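Local coordinates for PCF11 protein (Saccharomyces cerevisiae, PDB 1SZ9) that probably binds the carboxy-terminal domain of RNA polymerase II through its CTD-interacting domain, as a factor in mRNA 3'-end processing, at residues 82-95 and 123-135. Residues are numbered along the deposited sequence; the frame is centred on the assembly and turned at random.
Sequences FSRNLFNLYKRTYL and FEGSALEKIEQFL
Phe87 and Phe134 each enter the opposite helix as a knob: Phe87 among Ala127, Lys130, Ile131 and Phe134, Phe134 among Phe87, Lys91, Tyr94 and Leu95. With CG anti to the backbone N, the Phe87 ring lies beneath the Lys130 stem, whose CB stands 3.7 Å from the Phe87 ring centroid, a CH-pi contact over the face; Phe134 CB meets the edge of the Phe87 ring. Replacing Phe87 by an alanine is likely to leave the hole between Ala127, Lys130, Ile131 and Phe134 unfilled and the Lys130 stem without the ring face it lies against. The Phe134 ring takes Lys91 CG over one face, while its own edge turns to the face of Tyr94 in an offset edge-to-face pair, planes at 90° and ring centroids of Phe134 and Tyr94 5.3 Å apart. Deeper in, Ile131 CG2 sits 3.9 Å from the Tyr90 ring centroid, over the face, and Leu135 CD2 packs 3.5 Å from Tyr94 CE2. At the other end Leu86 CD2 lies over the Phe123 ring, 3.7 Å from its centroid. There Glu124 N, at the N-cap position of helix 125-137, donates to Ser83 OG (3.1 Å), nearly straight at 172°; this bond ties the start of helix 125-137 to helix 78-83, and the Ser83 hydroxyl is itself hydrogen-bonded to Thr79 O one turn back in its own helix. Behind these contacts, Phe109 of helix 99-112 touches Tyr90, Ile131 and Leu135, and Trp112 meets Phe123 edge-to-face. Helices 86-95 and 125-135 run nearly parallel, axes 9.1 Å apart at closest and crossing at -24°; with helix 99-112 against both, they pack together at the C-terminal end of the all-helical, ARM-repeat-like superhelix of the CTD-interacting domain (CID).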
loop_
_atom_site.group_PDB
_atom_site.type_symbol
_atom_site.label_atom_id
_atom_site.label_comp_id
_atom_site.label_asym_id
_atom_site.label_seq_id
_atom_site.Cartn_x
_atom_site.Cartn_y
_atom_site.Cartn_z
ATOM N N PHE A 82 0.744 -3.022 -7.898
ATOM C CA PHE A 82 -0.059 -2.096 -7.077
ATOM C C PHE A 82 -0.376 -0.791 -7.814
ATOM O O PHE A 82 -1.345 -0.114 -7.471
ATOM C CB PHE A 82 0.667 -1.743 -5.767
ATOM C CG PHE A 82 0.561 -2.796 -4.704
ATOM C CD1 PHE A 82 -0.698 -3.168 -4.191
ATOM C CD2 PHE A 82 1.713 -3.397 -4.179
ATOM C CE1 PHE A 82 -0.809 -4.122 -3.164
ATOM C CE2 PHE A 82 1.611 -4.344 -3.163
ATOM C CZ PHE A 82 0.346 -4.709 -2.651
ATOM N N SER A 83 0.438 -0.434 -8.813
ATOM C CA SER A 83 0.211 0.807 -9.569
ATOM C C SER A 83 -1.144 0.838 -10.258
ATOM O O SER A 83 -1.711 1.909 -10.439
ATOM C CB SER A 83 1.266 1.024 -10.669
ATOM O OG SER A 83 2.511 1.430 -10.134
ATOM N N ARG A 84 -1.645 -0.327 -10.658
ATOM C CA ARG A 84 -2.909 -0.363 -11.375
ATOM C C ARG A 84 -4.121 0.197 -10.643
ATOM O O ARG A 84 -4.894 0.953 -11.230
ATOM C CB ARG A 84 -3.235 -1.782 -11.859
ATOM C CG ARG A 84 -4.534 -1.809 -12.681
ATOM C CD ARG A 84 -4.650 -3.060 -13.514
ATOM N NE ARG A 84 -3.449 -3.266 -14.320
ATOM C CZ ARG A 84 -3.075 -4.453 -14.776
ATOM N NH1 ARG A 84 -3.825 -5.515 -14.507
ATOM N NH2 ARG A 84 -1.934 -4.590 -15.447
ATOM N N ASN A 85 -4.309 -0.176 -9.380
ATOM C CA ASN A 85 -5.460 0.339 -8.645
ATOM C C ASN A 85 -5.080 1.366 -7.574
ATOM O O ASN A 85 -5.934 1.825 -6.834
ATOM C CB ASN A 85 -6.257 -0.820 -8.009
ATOM C CG ASN A 85 -6.687 -1.867 -9.037
ATOM O OD1 ASN A 85 -6.949 -1.541 -10.186
ATOM N ND2 ASN A 85 -6.763 -3.125 -8.618
ATOM N N LEU A 86 -3.803 1.742 -7.538
ATOM C CA LEU A 86 -3.278 2.687 -6.547
ATOM C C LEU A 86 -4.103 3.951 -6.377
ATOM O O LEU A 86 -4.494 4.290 -5.279
ATOM C CB LEU A 86 -1.842 3.084 -6.896
ATOM C CG LEU A 86 -1.124 3.848 -5.777
ATOM C CD1 LEU A 86 -0.873 2.893 -4.605
ATOM C CD2 LEU A 86 0.200 4.428 -6.305
ATOM N N PHE A 87 -4.368 4.657 -7.467
ATOM C CA PHE A 87 -5.153 5.882 -7.381
ATOM C C PHE A 87 -6.569 5.669 -6.832
ATOM O O PHE A 87 -6.993 6.388 -5.926
ATOM C CB PHE A 87 -5.233 6.565 -8.748
ATOM C CG PHE A 87 -6.255 7.648 -8.810
ATOM C CD1 PHE A 87 -6.136 8.784 -8.005
ATOM C CD2 PHE A 87 -7.352 7.540 -9.669
ATOM C CE1 PHE A 87 -7.091 9.802 -8.053
ATOM C CE2 PHE A 87 -8.319 8.554 -9.722
ATOM C CZ PHE A 87 -8.185 9.690 -8.911
ATOM N N ASN A 88 -7.315 4.715 -7.390
ATOM C CA ASN A 88 -8.670 4.467 -6.894
ATOM C C ASN A 88 -8.648 4.026 -5.440
ATOM O O ASN A 88 -9.469 4.460 -4.652
ATOM C CB ASN A 88 -9.391 3.403 -7.733
ATOM C CG ASN A 88 -9.746 3.909 -9.117
ATOM O OD1 ASN A 88 -9.682 5.104 -9.372
ATOM N ND2 ASN A 88 -10.132 3.002 -10.010
ATOM N N LEU A 89 -7.709 3.149 -5.091
ATOM C CA LEU A 89 -7.598 2.673 -3.715
ATOM C C LEU A 89 -7.253 3.807 -2.747
ATOM O O LEU A 89 -7.829 3.922 -1.673
ATOM C CB LEU A 89 -6.520 1.580 -3.607
ATOM C CG LEU A 89 -6.993 0.144 -3.860
ATOM C CD1 LEU A 89 -5.802 -0.813 -3.839
ATOM C CD2 LEU A 89 -8.017 -0.241 -2.799
ATOM N N TYR A 90 -6.295 4.630 -3.141
ATOM C CA TYR A 90 -5.852 5.735 -2.319
ATOM C C TYR A 90 -6.965 6.751 -2.087
ATOM O O TYR A 90 -7.246 7.123 -0.952
ATOM C CB TYR A 90 -4.639 6.409 -2.968
ATOM C CG TYR A 90 -4.044 7.532 -2.133
ATOM C CD1 TYR A 90 -4.638 8.791 -2.088
ATOM C CD2 TYR A 90 -2.896 7.324 -1.378
ATOM C CE1 TYR A 90 -4.095 9.820 -1.305
ATOM C CE2 TYR A 90 -2.351 8.335 -0.602
ATOM C CZ TYR A 90 -2.954 9.581 -0.571
ATOM O OH TYR A 90 -2.401 10.585 0.185
ATOM N N LYS A 91 -7.570 7.211 -3.174
ATOM C CA LYS A 91 -8.648 8.181 -3.119
ATOM C C LYS A 91 -9.835 7.670 -2.292
ATOM O O LYS A 91 -10.364 8.392 -1.455
ATOM C CB LYS A 91 -9.122 8.508 -4.544
ATOM C CG LYS A 91 -10.398 9.347 -4.605
ATOM C CD LYS A 91 -10.685 9.858 -6.022
ATOM C CE LYS A 91 -11.986 10.698 -6.066
ATOM N NZ LYS A 91 -12.262 11.275 -7.432
ATOM N N ARG A 92 -10.249 6.428 -2.524
ATOM C CA ARG A 92 -11.384 5.883 -1.780
ATOM C C ARG A 92 -11.076 5.810 -0.295
ATOM O O ARG A 92 -11.928 6.143 0.528
ATOM C CB ARG A 92 -11.772 4.493 -2.311
ATOM C CG ARG A 92 -12.544 4.569 -3.624
ATOM C CD ARG A 92 -12.575 3.246 -4.374
ATOM N NE ARG A 92 -13.039 3.438 -5.749
ATOM C CZ ARG A 92 -12.950 2.523 -6.712
ATOM N NH1 ARG A 92 -12.410 1.333 -6.464
ATOM N NH2 ARG A 92 -13.387 2.808 -7.934
ATOM N N THR A 93 -9.857 5.396 0.046
ATOM C CA THR A 93 -9.463 5.303 1.446
ATOM C C THR A 93 -9.457 6.682 2.090
ATOM O O THR A 93 -10.002 6.875 3.169
ATOM C CB THR A 93 -8.053 4.668 1.583
ATOM O OG1 THR A 93 -8.105 3.347 1.057
ATOM C CG2 THR A 93 -7.589 4.594 3.062
ATOM N N TYR A 94 -8.830 7.635 1.408
ATOM C CA TYR A 94 -8.728 9.006 1.887
ATOM C C TYR A 94 -10.114 9.579 2.202
ATOM O O TYR A 94 -10.313 10.252 3.215
ATOM C CB TYR A 94 -8.037 9.874 0.817
ATOM C CG TYR A 94 -7.675 11.262 1.301
ATOM C CD1 TYR A 94 -8.644 12.255 1.409
ATOM C CD2 TYR A 94 -6.359 11.579 1.662
ATOM C CE1 TYR A 94 -8.321 13.540 1.862
ATOM C CE2 TYR A 94 -6.023 12.869 2.133
ATOM C CZ TYR A 94 -7.007 13.835 2.223
ATOM O OH TYR A 94 -6.707 15.096 2.664
ATOM N N LEU A 95 -11.073 9.297 1.328
ATOM C CA LEU A 95 -12.437 9.789 1.506
ATOM C C LEU A 95 -13.182 9.115 2.655
ATOM O O LEU A 95 -14.224 9.613 3.108
ATOM C CB LEU A 95 -13.223 9.603 0.196
ATOM C CG LEU A 95 -12.692 10.461 -0.966
ATOM C CD1 LEU A 95 -13.383 10.083 -2.252
ATOM C CD2 LEU A 95 -12.904 11.958 -0.645
ATOM N N PHE A 123 5.838 4.528 -8.027
ATOM C CA PHE A 123 4.838 3.942 -8.903
ATOM C C PHE A 123 4.732 4.653 -10.248
ATOM O O PHE A 123 5.320 5.720 -10.473
ATOM C CB PHE A 123 3.474 4.014 -8.213
ATOM C CG PHE A 123 3.434 3.326 -6.876
ATOM C CD1 PHE A 123 3.313 1.939 -6.795
ATOM C CD2 PHE A 123 3.519 4.064 -5.700
ATOM C CE1 PHE A 123 3.275 1.303 -5.559
ATOM C CE2 PHE A 123 3.485 3.438 -4.460
ATOM C CZ PHE A 123 3.363 2.054 -4.385
ATOM N N GLU A 124 3.952 4.044 -11.131
ATOM C CA GLU A 124 3.689 4.606 -12.443
ATOM C C GLU A 124 3.374 6.098 -12.272
ATOM O O GLU A 124 2.543 6.500 -11.422
ATOM C CB GLU A 124 2.504 3.885 -13.081
ATOM C CG GLU A 124 2.849 2.493 -13.607
ATOM C CD GLU A 124 1.709 1.861 -14.400
ATOM O OE1 GLU A 124 1.171 2.532 -15.311
ATOM O OE2 GLU A 124 1.357 0.690 -14.121
ATOM N N GLY A 125 4.061 6.913 -13.071
ATOM C CA GLY A 125 3.868 8.349 -13.013
ATOM C C GLY A 125 2.409 8.748 -13.102
ATOM O O GLY A 125 1.996 9.722 -12.455
ATOM N N SER A 126 1.618 7.992 -13.869
ATOM C CA SER A 126 0.197 8.324 -14.028
ATOM C C SER A 126 -0.637 8.300 -12.742
ATOM O O SER A 126 -1.427 9.207 -12.493
ATOM C CB SER A 126 -0.468 7.401 -15.035
ATOM O OG SER A 126 -1.858 7.693 -15.072
ATOM N N ALA A 127 -0.467 7.242 -11.958
ATOM C CA ALA A 127 -1.175 7.069 -10.697
ATOM C C ALA A 127 -0.851 8.210 -9.717
ATOM O O ALA A 127 -1.753 8.809 -9.137
ATOM C CB ALA A 127 -0.800 5.726 -10.083
ATOM N N LEU A 128 0.437 8.512 -9.558
ATOM C CA LEU A 128 0.895 9.563 -8.659
ATOM C C LEU A 128 0.391 10.956 -9.042
ATOM O O LEU A 128 0.094 11.757 -8.163
ATOM C CB LEU A 128 2.434 9.558 -8.575
ATOM C CG LEU A 128 3.028 8.295 -7.942
ATOM C CD1 LEU A 128 4.538 8.390 -7.877
ATOM C CD2 LEU A 128 2.455 8.103 -6.530
ATOM N N GLU A 129 0.308 11.249 -10.343
ATOM C CA GLU A 129 -0.197 12.548 -10.807
ATOM C C GLU A 129 -1.683 12.669 -10.474
ATOM O O GLU A 129 -2.135 13.730 -10.061
ATOM C CB GLU A 129 -0.045 12.705 -12.329
ATOM C CG GLU A 129 1.375 12.933 -12.830
ATOM C CD GLU A 129 1.443 12.938 -14.362
ATOM O OE1 GLU A 129 0.592 13.616 -14.994
ATOM O OE2 GLU A 129 2.338 12.267 -14.932
ATOM N N LYS A 130 -2.438 11.590 -10.690
ATOM C CA LYS A 130 -3.869 11.586 -10.392
ATOM C C LYS A 130 -4.095 11.770 -8.886
ATOM O O LYS A 130 -5.034 12.451 -8.476
ATOM C CB LYS A 130 -4.529 10.275 -10.829
ATOM C CG LYS A 130 -4.778 10.086 -12.328
ATOM C CD LYS A 130 -5.662 8.838 -12.509
ATOM C CE LYS A 130 -5.818 8.370 -13.961
ATOM N NZ LYS A 130 -6.670 9.268 -14.795
ATOM N N ILE A 131 -3.247 11.148 -8.068
ATOM C CA ILE A 131 -3.380 11.288 -6.615
ATOM C C ILE A 131 -3.061 12.724 -6.226
ATOM O O ILE A 131 -3.745 13.320 -5.391
ATOM C CB ILE A 131 -2.431 10.330 -5.846
ATOM C CG1 ILE A 131 -2.960 8.901 -5.941
ATOM C CG2 ILE A 131 -2.330 10.759 -4.365
ATOM C CD1 ILE A 131 -1.972 7.837 -5.403
ATOM N N GLU A 132 -2.023 13.292 -6.834
ATOM C CA GLU A 132 -1.673 14.676 -6.534
ATOM C C GLU A 132 -2.822 15.628 -6.882
ATOM O O GLU A 132 -3.124 16.529 -6.114
ATOM C CB GLU A 132 -0.431 15.105 -7.314
ATOM C CG GLU A 132 0.007 16.520 -6.987
ATOM C CD GLU A 132 1.325 16.875 -7.629
ATOM O OE1 GLU A 132 1.420 16.799 -8.870
ATOM O OE2 GLU A 132 2.270 17.226 -6.893
ATOM N N GLN A 133 -3.438 15.441 -8.053
ATOM C CA GLN A 133 -4.555 16.293 -8.459
ATOM C C GLN A 133 -5.692 16.176 -7.450
ATOM O O GLN A 133 -6.275 17.178 -7.053
ATOM C CB GLN A 133 -5.056 15.912 -9.856
ATOM C CG GLN A 133 -3.944 15.949 -10.889
ATOM C CD GLN A 133 -4.403 15.542 -12.275
ATOM O OE1 GLN A 133 -5.243 14.647 -12.434
ATOM N NE2 GLN A 133 -3.841 16.184 -13.290
ATOM N N PHE A 134 -6.010 14.947 -7.061
ATOM C CA PHE A 134 -7.048 14.704 -6.076
ATOM C C PHE A 134 -6.701 15.409 -4.737
ATOM O O PHE A 134 -7.544 16.051 -4.137
ATOM C CB PHE A 134 -7.198 13.204 -5.836
ATOM C CG PHE A 134 -7.940 12.864 -4.564
ATOM C CD1 PHE A 134 -9.316 13.086 -4.460
ATOM C CD2 PHE A 134 -7.253 12.360 -3.460
ATOM C CE1 PHE A 134 -9.998 12.810 -3.272
ATOM C CE2 PHE A 134 -7.912 12.078 -2.260
ATOM C CZ PHE A 134 -9.293 12.303 -2.162
ATOM N N LEU A 135 -5.465 15.281 -4.270
ATOM C CA LEU A 135 -5.087 15.929 -3.014
ATOM C C LEU A 135 -5.242 17.460 -3.095
ATOM O O LEU A 135 -5.677 18.112 -2.128
ATOM C CB LEU A 135 -3.656 15.532 -2.618
ATOM C CG LEU A 135 -3.528 14.074 -2.111
ATOM C CD1 LEU A 135 -2.086 13.791 -1.757
ATOM C CD2 LEU A 135 -4.439 13.836 -0.872
#